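Local coordinates for protein mariner Mos1 transposase (Drosophila mauritiana, PDB 4MDB) that mediates cut-and-paste transposition of the Mos1 element, here through its RNase H-like catalytic domain, crystallised with magnesium and the inhibitor raltegravir, at residues L73-W76 / G81-Y84; E6-R11 / A154-D159. The protein carries 1 engineered substitution. One frame throughout, in Å; residues are numbered along the deposited sequence.

Contact 1 is largely buried and belongs to the central sheet, where backbone hydrogen bonds of a beta hairpin set the register and aromatic and aliphatic side chains fill in on either face. Contact 2 lies at the surface, where the first turns of helix 6-25 meet the loop ahead of helix 162-175; a water joins two carbonyls, and the remaining contacts are loose. The contacts share no secondary-structure element, and their centres lie about 25 Å apart. Contact 1 packs near the metal-bearing strand without touching the inhibitor, whereas Ala155 and Tyr156 of contact 2 line the drug pocket.

Contact 1: residues L73-W76 / G81-Y84; sequences LCVW and GVIY
Trp76 and Tyr84 extend side by side from the same face of the hairpin, their six-membered rings tilted by only 22° but slid so far apart that they barely overlap. The centroids of these two rings stand 5.8 Å from each other, and the nearest approach is Trp76 CZ3 to Tyr84 CD2 at 3.6 Å, oblique to the phenol ring. At the edge of the indole, near its plane, lies the Tyr84 carbonyl oxygen, 3.5 Å from Trp76 CE3. The phenol is carried alongside the indole by a chi1 of 179°, which sets CG opposite the main-chain N, and its OH hydrogen-bonds to Glu86. Helix 96-113 packs on this face, Gln102 and Leu106 against Trp76 and Asn105 against Tyr84.

The backbone beneath the rings is a classic beta bulge in the hairpin of strands 69-78 and 81-87, at one side of the RNase H-like sheet. Ile83 and Tyr84 both face Trp76, whose carbonyl O accepts Ile83 N at 2.9 Å and, weakly, Tyr84 N at 3.4 Å. In return, Trp76 N donates to Tyr84 O at 3.0 Å. The short segments cross at 112°, far from simple antiparallel alignment.

On the other face of the sheet Val75 and Val82 cross at about a right angle, Val75 CG2 lying 4.0 Å from Val82 CG1. Phe194 of helix 183-196 touches both valines. Val75 also pairs through its backbone with Asp36, a ligand of both magnesium ions, in the neighbouring strand 32-42.

Contact 2: residues E6-R11 / A154-D159; sequences ERQMER and AAYSPD. With RLT (N-(4-fluorobenzyl)-5-hydroxy-1-methyl-2-(1-methyl-1-{[(5-methyl-1,3,4-oxadiazol-2-yl)carbonyl]amino}ethyl)-6-oxo-1,6-di hydropyrimidine-4-carboxamide), chain B.
Arg11 lays its guanidinium beside the backbone of the 154-159 loop, with Ala154 CA 4.1 Å above the centre of one face, while Arg11 CG rests on Ala154 CB at 3.8 Å. A trans first torsion (chi1 -175°) sends the arginine chain from helix 6-25 toward the loop. Its NH1 comes within 3.4 Å of Ala155 N, but two donors cannot bond. Arg11 lies at the exposed margin, Ala154 beneath it buried.

Packing is close on the inhibitor side of the loop, where the raltegravir oxadiazole covers one face of the Tyr156 ring, OAT lying 3.4 Å above its centre, and Ala155 CB meets the drug's methyl carbon CAA at 3.5 Å. Gln8 fits more slackly against Tyr156: its NE2 approaches Tyr156 CE2 obliquely at 3.8 Å, the amide and ring planes 39° apart. A water donates to both carbonyls, 3.0 Å from Gln8 O and 2.8 Å from Ala155 O. His2 stacks with the Tyr156 ring.

With two carbonyls bridged by water and no direct hydrogen bond between the segments, helix and loop are joined mainly by van der Waals packing and solvent, whereas the drug packs close against an aromatic face.

Contact 1: residues L73-W76 / G81-Y84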
ATOM      1  N   LEU A  73      -3.350 -10.577  -4.906  1.00 19.67           N
ATOM      2  CA  LEU A  73      -1.998 -10.040  -4.710  1.00 15.35           C
ATOM      3  C   LEU A  73      -2.060  -9.181  -3.468  1.00 13.60           C
ATOM      4  O   LEU A  73      -2.902  -8.245  -3.386  1.00 13.47           O
ATOM      5  CB  LEU A  73      -1.528  -9.271  -5.881  1.00 14.35           C
ATOM      6  CG  LEU A  73      -0.257  -8.442  -5.792  1.00 14.78           C
ATOM      7  CD1 LEU A  73       0.969  -9.298  -5.584  1.00 16.77           C
ATOM      8  CD2 LEU A  73      -0.143  -7.623  -7.015  1.00 16.92           C
ATOM      9  N   CYS A  74      -1.098  -9.397  -2.571  1.00 14.09           N
ATOM     10  CA  CYS A  74      -0.925  -8.575  -1.366  1.00 14.20           C
ATOM     11  C   CYS A  74       0.504  -8.092  -1.450  1.00 14.26           C
ATOM     12  O   CYS A  74       1.414  -8.905  -1.429  1.00 15.25           O
ATOM     13  CB  CYS A  74      -1.109  -9.400  -0.143  1.00 14.39           C
ATOM     14  SG  CYS A  74      -2.689 -10.331  -0.109  1.00 16.92           S
ATOM     15  N   VAL A  75       0.716  -6.797  -1.529  1.00 12.99           N
ATOM     16  CA  VAL A  75       2.098  -6.359  -1.742  1.00 12.48           C
ATOM     17  C   VAL A  75       2.392  -5.153  -0.876  1.00 13.27           C
ATOM     18  O   VAL A  75       1.550  -4.279  -0.685  1.00 12.88           O
ATOM     19  CB  VAL A  75       2.333  -6.043  -3.262  1.00 12.90           C
ATOM     20  CG1 VAL A  75       1.315  -5.018  -3.775  1.00 14.06           C
ATOM     21  CG2 VAL A  75       3.689  -5.473  -3.548  1.00 13.10           C
ATOM     22  N   TRP A  76       3.650  -5.055  -0.502  1.00 12.27           N
ATOM     23  CA  TRP A  76       4.180  -3.968   0.336  1.00 11.97           C
ATOM     24  C   TRP A  76       5.469  -3.448  -0.272  1.00 12.03           C
ATOM     25  O   TRP A  76       6.272  -4.221  -0.736  1.00 13.34           O
ATOM     26  CB  TRP A  76       4.401  -4.365   1.789  1.00 10.84           C
ATOM     27  CG  TRP A  76       3.191  -4.848   2.472  1.00 11.52           C
ATOM     28  CD1 TRP A  76       2.314  -4.093   3.206  1.00 12.31           C
ATOM     29  CD2 TRP A  76       2.601  -6.158   2.397  1.00 12.24           C
ATOM     30  NE1 TRP A  76       1.251  -4.855   3.641  1.00 12.98           N
ATOM     31  CE2 TRP A  76       1.442  -6.136   3.181  1.00 12.22           C
ATOM     32  CE3 TRP A  76       3.009  -7.386   1.812  1.00 13.37           C
ATOM     33  CZ2 TRP A  76       0.617  -7.262   3.325  1.00 14.09           C
ATOM     34  CZ3 TRP A  76       2.178  -8.492   1.944  1.00 13.57           C
ATOM     35  CH2 TRP A  76       1.018  -8.407   2.700  1.00 14.21           C
ATOM     36  N   GLY A  81      11.596   0.212  -3.741  1.00 14.59           N
ATOM     37  CA  GLY A  81      11.064  -0.983  -4.429  1.00 14.53           C
ATOM     38  C   GLY A  81      10.146  -1.846  -3.601  1.00 12.76           C
ATOM     39  O   GLY A  81       9.805  -1.547  -2.498  1.00 11.78           O
ATOM     40  N   VAL A  82       9.721  -2.954  -4.186  1.00 14.08           N
ATOM     41  CA  VAL A  82       8.909  -3.918  -3.512  1.00 13.69           C
ATOM     42  C   VAL A  82       9.653  -4.648  -2.408  1.00 13.83           C
ATOM     43  O   VAL A  82      10.781  -5.197  -2.673  1.00 16.00           O
ATOM     44  CB  VAL A  82       8.292  -4.913  -4.560  1.00 15.68           C
ATOM     45  CG1 VAL A  82       7.613  -6.037  -3.847  1.00 16.48           C
ATOM     46  CG2 VAL A  82       7.395  -4.129  -5.509  1.00 16.69           C
ATOM     47  N   ILE A  83       9.112  -4.688  -1.211  1.00 12.86           N
ATOM     48  CA  ILE A  83       9.714  -5.346  -0.065  1.00 13.62           C
ATOM     49  C   ILE A  83       9.322  -6.823  -0.007  1.00 14.70           C
ATOM     50  O   ILE A  83      10.155  -7.718   0.183  1.00 16.16           O
ATOM     51  CB  ILE A  83       9.434  -4.570   1.239  1.00 14.53           C
ATOM     52  CG1 ILE A  83      10.007  -3.131   1.132  1.00 15.83           C
ATOM     53  CG2 ILE A  83      10.000  -5.264   2.479  1.00 14.32           C
ATOM     54  CD1 ILE A  83       9.360  -2.118   2.050  1.00 20.56           C
ATOM     55  N   TYR A  84       8.018  -7.111  -0.159  1.00 14.57           N
ATOM     56  CA  TYR A  84       7.475  -8.386   0.121  1.00 13.92           C
ATOM     57  C   TYR A  84       6.148  -8.455  -0.577  1.00 15.61           C
ATOM     58  O   TYR A  84       5.466  -7.465  -0.677  1.00 16.82           O
ATOM     59  CB  TYR A  84       7.294  -8.618   1.586  1.00 14.06           C
ATOM     60  CG  TYR A  84       6.690  -9.943   1.956  1.00 14.73           C
ATOM     61  CD1 TYR A  84       7.384 -11.115   1.708  1.00 16.15           C
ATOM     62  CD2 TYR A  84       5.418 -10.063   2.494  1.00 17.01           C
ATOM     63  CE1 TYR A  84       6.872 -12.353   2.102  1.00 18.59           C
ATOM     64  CE2 TYR A  84       4.914 -11.282   2.903  1.00 16.39           C
ATOM     65  CZ  TYR A  84       5.643 -12.420   2.674  1.00 18.05           C
ATOM     66  OH  TYR A  84       5.077 -13.613   3.003  1.00 21.63           O
TER

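Contact 2: residues E6-R11 / A154-D159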
ATOM      1  N   GLU A   6     -20.642  13.967   3.340  1.00 25.83           N
ATOM      2  CA  GLU A   6     -20.060  15.008   4.138  1.00 26.17           C
ATOM      3  C   GLU A   6     -19.012  14.489   5.123  1.00 26.14           C
ATOM      4  O   GLU A   6     -17.935  15.077   5.248  1.00 25.03           O
ATOM      5  CB  GLU A   6     -21.138  15.815   4.853  1.00 28.07           C
ATOM      6  CG  GLU A   6     -21.924  16.691   3.859  1.00 28.13           C
ATOM      7  CD  GLU A   6     -21.064  17.723   3.100  1.00 27.62           C
ATOM      8  OE1 GLU A   6     -21.340  18.018   1.897  1.00 30.25           O
ATOM      9  OE2 GLU A   6     -20.117  18.260   3.718  1.00 29.80           O
ATOM     10  N   ARG A   7     -19.338  13.388   5.786  1.00 27.23           N
ATOM     11  CA  ARG A   7     -18.435  12.747   6.779  1.00 28.37           C
ATOM     12  C   ARG A   7     -17.127  12.325   6.093  1.00 22.62           C
ATOM     13  O   ARG A   7     -16.049  12.579   6.593  1.00 22.06           O
ATOM     14  CB  ARG A   7     -19.095  11.469   7.350  1.00 30.23           C
ATOM     15  CG  ARG A   7     -18.322  10.791   8.470  1.00 39.89           C
ATOM     16  CD  ARG A   7     -19.032   9.505   8.929  1.00 47.95           C
ATOM     17  NE  ARG A   7     -19.157   8.567   7.800  1.00 52.99           N
ATOM     18  CZ  ARG A   7     -20.297   8.036   7.329  1.00 57.65           C
ATOM     19  NH1 ARG A   7     -21.488   8.251   7.916  1.00 61.62           N
ATOM     20  NH2 ARG A   7     -20.232   7.246   6.256  1.00 53.96           N
ATOM     21  N   GLN A   8     -17.264  11.750   4.922  1.00 22.74           N
ATOM     22  CA  GLN A   8     -16.116  11.209   4.153  1.00 21.11           C
ATOM     23  C   GLN A   8     -15.198  12.318   3.650  1.00 20.23           C
ATOM     24  O   GLN A   8     -13.947  12.182   3.679  1.00 16.58           O
ATOM     25  CB  GLN A   8     -16.585  10.350   3.017  1.00 23.15           C
ATOM     26  CG  GLN A   8     -17.346   9.065   3.467  1.00 27.18           C
ATOM     27  CD  GLN A   8     -18.228   8.444   2.410  1.00 27.86           C
ATOM     28  OE1 GLN A   8     -18.426   8.972   1.339  1.00 31.60           O
ATOM     29  NE2 GLN A   8     -18.802   7.294   2.742  1.00 34.33           N
ATOM     30  N   MET A   9     -15.801  13.403   3.196  1.00 18.79           N
ATOM     31  CA  MET A   9     -14.996  14.532   2.664  1.00 18.39           C
ATOM     32  C   MET A   9     -14.334  15.230   3.825  1.00 17.32           C
ATOM     33  O   MET A   9     -13.177  15.679   3.721  1.00 18.36           O
ATOM     34  CB  MET A   9     -15.878  15.491   1.841  1.00 18.39           C
ATOM     35  CG  MET A   9     -16.372  14.922   0.531  1.00 21.25           C
ATOM     36  SD  MET A   9     -17.311  16.137  -0.430  1.00 24.65           S
ATOM     37  CE  MET A   9     -18.892  16.086   0.376  1.00 28.38           C
ATOM     38  N   GLU A  10     -14.982  15.293   4.975  1.00 17.74           N
ATOM     39  CA  GLU A  10     -14.402  15.978   6.138  1.00 21.94           C
ATOM     40  C   GLU A  10     -13.168  15.175   6.628  1.00 18.87           C
ATOM     41  O   GLU A  10     -12.111  15.777   6.894  1.00 19.88           O
ATOM     42  CB  GLU A  10     -15.472  16.151   7.194  1.00 28.19           C
ATOM     43  CG  GLU A  10     -15.179  16.178   8.657  1.00 32.36           C
ATOM     44  CD  GLU A  10     -16.510  16.076   9.440  1.00 39.26           C
ATOM     45  OE1 GLU A  10     -16.850  14.978   9.934  1.00 42.71           O
ATOM     46  OE2 GLU A  10     -17.291  17.055   9.480  1.00 41.05           O
ATOM     47  N   ARG A  11     -13.326  13.859   6.696  1.00 18.56           N
ATOM     48  CA  ARG A  11     -12.222  12.952   7.165  1.00 20.50           C
ATOM     49  C   ARG A  11     -11.024  13.048   6.209  1.00 18.06           C
ATOM     50  O   ARG A  11      -9.837  13.235   6.649  1.00 19.65           O
ATOM     51  CB  ARG A  11     -12.686  11.518   7.282  1.00 24.75           C
ATOM     52  CG  ARG A  11     -11.594  10.572   7.874  1.00 29.60           C
ATOM     53  CD  ARG A  11     -12.206   9.549   8.821  1.00 38.66           C
ATOM     54  NE  ARG A  11     -11.313   8.418   9.176  1.00 50.75           N
ATOM     55  CZ  ARG A  11     -11.438   7.150   8.769  1.00 48.96           C
ATOM     56  NH1 ARG A  11     -12.402   6.769   7.916  1.00 50.07           N
ATOM     57  NH2 ARG A  11     -10.555   6.254   9.199  1.00 54.21           N
ATOM     58  N   ALA A 154      -8.012   7.983   5.437  1.00 24.77           N
ATOM     59  CA  ALA A 154      -9.459   8.066   5.258  1.00 24.84           C
ATOM     60  C   ALA A 154     -10.066   6.998   4.375  1.00 22.43           C
ATOM     61  O   ALA A 154      -9.552   6.611   3.324  1.00 21.78           O
ATOM     62  CB  ALA A 154      -9.782   9.438   4.684  1.00 24.89           C
ATOM     63  N   ALA A 155     -11.259   6.571   4.748  1.00 22.22           N
ATOM     64  CA  ALA A 155     -12.099   5.755   3.877  1.00 22.90           C
ATOM     65  C   ALA A 155     -12.329   6.277   2.441  1.00 24.85           C
ATOM     66  O   ALA A 155     -12.318   7.495   2.219  1.00 27.52           O
ATOM     67  CB  ALA A 155     -13.408   5.542   4.618  1.00 25.99           C
ATOM     68  N   TYR A 156     -12.486   5.367   1.486  1.00 23.84           N
ATOM     69  CA  TYR A 156     -12.719   5.645   0.089  1.00 26.17           C
ATOM     70  C   TYR A 156     -11.658   6.575  -0.482  1.00 24.03           C
ATOM     71  O   TYR A 156     -11.971   7.443  -1.304  1.00 23.38           O
ATOM     72  CB  TYR A 156     -14.120   6.265  -0.123  1.00 28.79           C
ATOM     73  CG  TYR A 156     -15.211   5.273   0.105  1.00 37.57           C
ATOM     74  CD1 TYR A 156     -15.630   4.438  -0.929  1.00 41.74           C
ATOM     75  CD2 TYR A 156     -15.799   5.145   1.347  1.00 38.30           C
ATOM     76  CE1 TYR A 156     -16.638   3.504  -0.718  1.00 47.25           C
ATOM     77  CE2 TYR A 156     -16.803   4.222   1.573  1.00 44.58           C
ATOM     78  CZ  TYR A 156     -17.216   3.404   0.544  1.00 45.68           C
ATOM     79  OH  TYR A 156     -18.206   2.483   0.773  1.00 55.43           O
ATOM     80  N   SER A 157     -10.379   6.371  -0.087  1.00 18.26           N
ATOM     81  CA  SER A 157      -9.329   7.272  -0.579  1.00 18.69           C
ATOM     82  C   SER A 157      -8.186   6.557  -1.350  1.00 17.81           C
ATOM     83  O   SER A 157      -7.045   6.690  -1.020  1.00 14.83           O
ATOM     84  CB  SER A 157      -8.805   8.056   0.579  1.00 18.37           C
ATOM     85  OG  SER A 157      -9.829   8.870   1.236  1.00 19.00           O
ATOM     86  N   PRO A 158      -8.511   5.763  -2.367  1.00 19.57           N
ATOM     87  CA  PRO A 158      -7.380   5.198  -3.147  1.00 18.69           C
ATOM     88  C   PRO A 158      -6.568   6.213  -3.916  1.00 17.90           C
ATOM     89  O   PRO A 158      -5.415   5.970  -4.229  1.00 19.77           O
ATOM     90  CB  PRO A 158      -8.090   4.227  -4.081  1.00 22.39           C
ATOM     91  CG  PRO A 158      -9.442   4.844  -4.293  1.00 22.13           C
ATOM     92  CD  PRO A 158      -9.825   5.374  -2.958  1.00 21.77           C
ATOM     93  N   ASP A 159      -7.110   7.425  -4.126  1.00 14.83           N
ATOM     94  CA  ASP A 159      -6.404   8.502  -4.669  1.00 17.18           C
ATOM     95  C   ASP A 159      -5.333   9.043  -3.767  1.00 16.70           C
ATOM     96  O   ASP A 159      -4.554   9.922  -4.180  1.00 17.52           O
ATOM     97  CB  ASP A 159      -7.380   9.651  -5.061  1.00 18.78           C
ATOM     98  CG  ASP A 159      -8.228  10.167  -3.936  1.00 17.20           C
ATOM     99  OD1 ASP A 159      -8.507   9.477  -2.942  1.00 17.88           O
ATOM    100  OD2 ASP A 159      -8.678  11.325  -4.139  1.00 20.17           O
TER
HETATM  101  CAA RLT B 401     -14.488   2.505   3.282  1.00 50.49           C
HETATM  102  CAB RLT B 401     -10.371   1.019  -5.372  1.00 24.29           C
HETATM  103  CAC RLT B 401     -12.837   2.138  -3.951  1.00 27.77           C
HETATM  104  CAD RLT B 401     -13.267  -0.513  -4.544  1.00 31.69           C
HETATM  105  OAE RLT B 401      -9.321  -1.875   0.164  1.00 16.88           O
HETATM  106  OAF RLT B 401     -12.503   2.121  -0.957  1.00 44.73           O
HETATM  107  OAG RLT B 401      -8.229   0.217  -4.399  1.00 18.36           O
HETATM  108  OAH RLT B 401      -7.815  -0.879  -2.000  1.00 18.02           O
HETATM  109  FAI RLT B 401     -13.123   1.375   5.319  1.00 42.41           F
HETATM  110  CAJ RLT B 401     -11.635   0.574   3.625  1.00 36.53           C
HETATM  111  CAK RLT B 401     -13.642  -0.630   4.106  1.00 35.20           C
HETATM  112  CAL RLT B 401     -11.312  -0.371   2.629  1.00 35.68           C
HETATM  113  CAM RLT B 401     -13.329  -1.574   3.118  1.00 35.15           C
HETATM  114  CAN RLT B 401     -11.878  -2.493   1.298  1.00 32.82           C
HETATM  115  NAO RLT B 401     -15.626   0.646   1.765  1.00 56.22           N
HETATM  116  NAP RLT B 401     -15.307   0.274   0.432  1.00 58.65           N
HETATM  117  NAQ RLT B 401     -11.542  -0.330  -1.971  1.00 24.14           N
HETATM  118  NAR RLT B 401     -11.618  -1.735   0.067  1.00 28.32           N
HETATM  119  NAS RLT B 401     -13.700   0.569  -2.232  1.00 34.50           N
HETATM  120  OAT RLT B 401     -13.902   1.927   1.093  1.00 52.76           O
HETATM  121  CAU RLT B 401     -10.337  -1.431  -0.299  1.00 25.60           C
HETATM  122  CAV RLT B 401     -13.401   1.274  -1.105  1.00 43.29           C
HETATM  123  CAW RLT B 401     -14.753   1.634   2.092  1.00 49.86           C
HETATM  124  CAX RLT B 401     -12.811   0.447   4.371  1.00 38.08           C
HETATM  125  CAY RLT B 401     -12.167  -1.468   2.371  1.00 32.73           C
HETATM  126  CAZ RLT B 401      -9.088  -0.615  -2.326  1.00 19.90           C
HETATM  127  CBA RLT B 401     -14.250   1.060   0.094  1.00 49.40           C
HETATM  128  CBB RLT B 401     -10.290  -0.728  -1.522  1.00 23.01           C
HETATM  129  CBC RLT B 401     -11.666   0.268  -3.184  1.00 23.27           C
HETATM  130  CBD RLT B 401      -9.201   0.052  -3.600  1.00 22.31           C
HETATM  131  NBE RLT B 401     -10.494   0.428  -4.003  1.00 28.46           N
HETATM  132  CBF RLT B 401     -13.173   0.697  -3.572  1.00 29.64           C
HETATM  133  O   HOH W   1     -13.422   9.264   4.047  1.00 24.32           O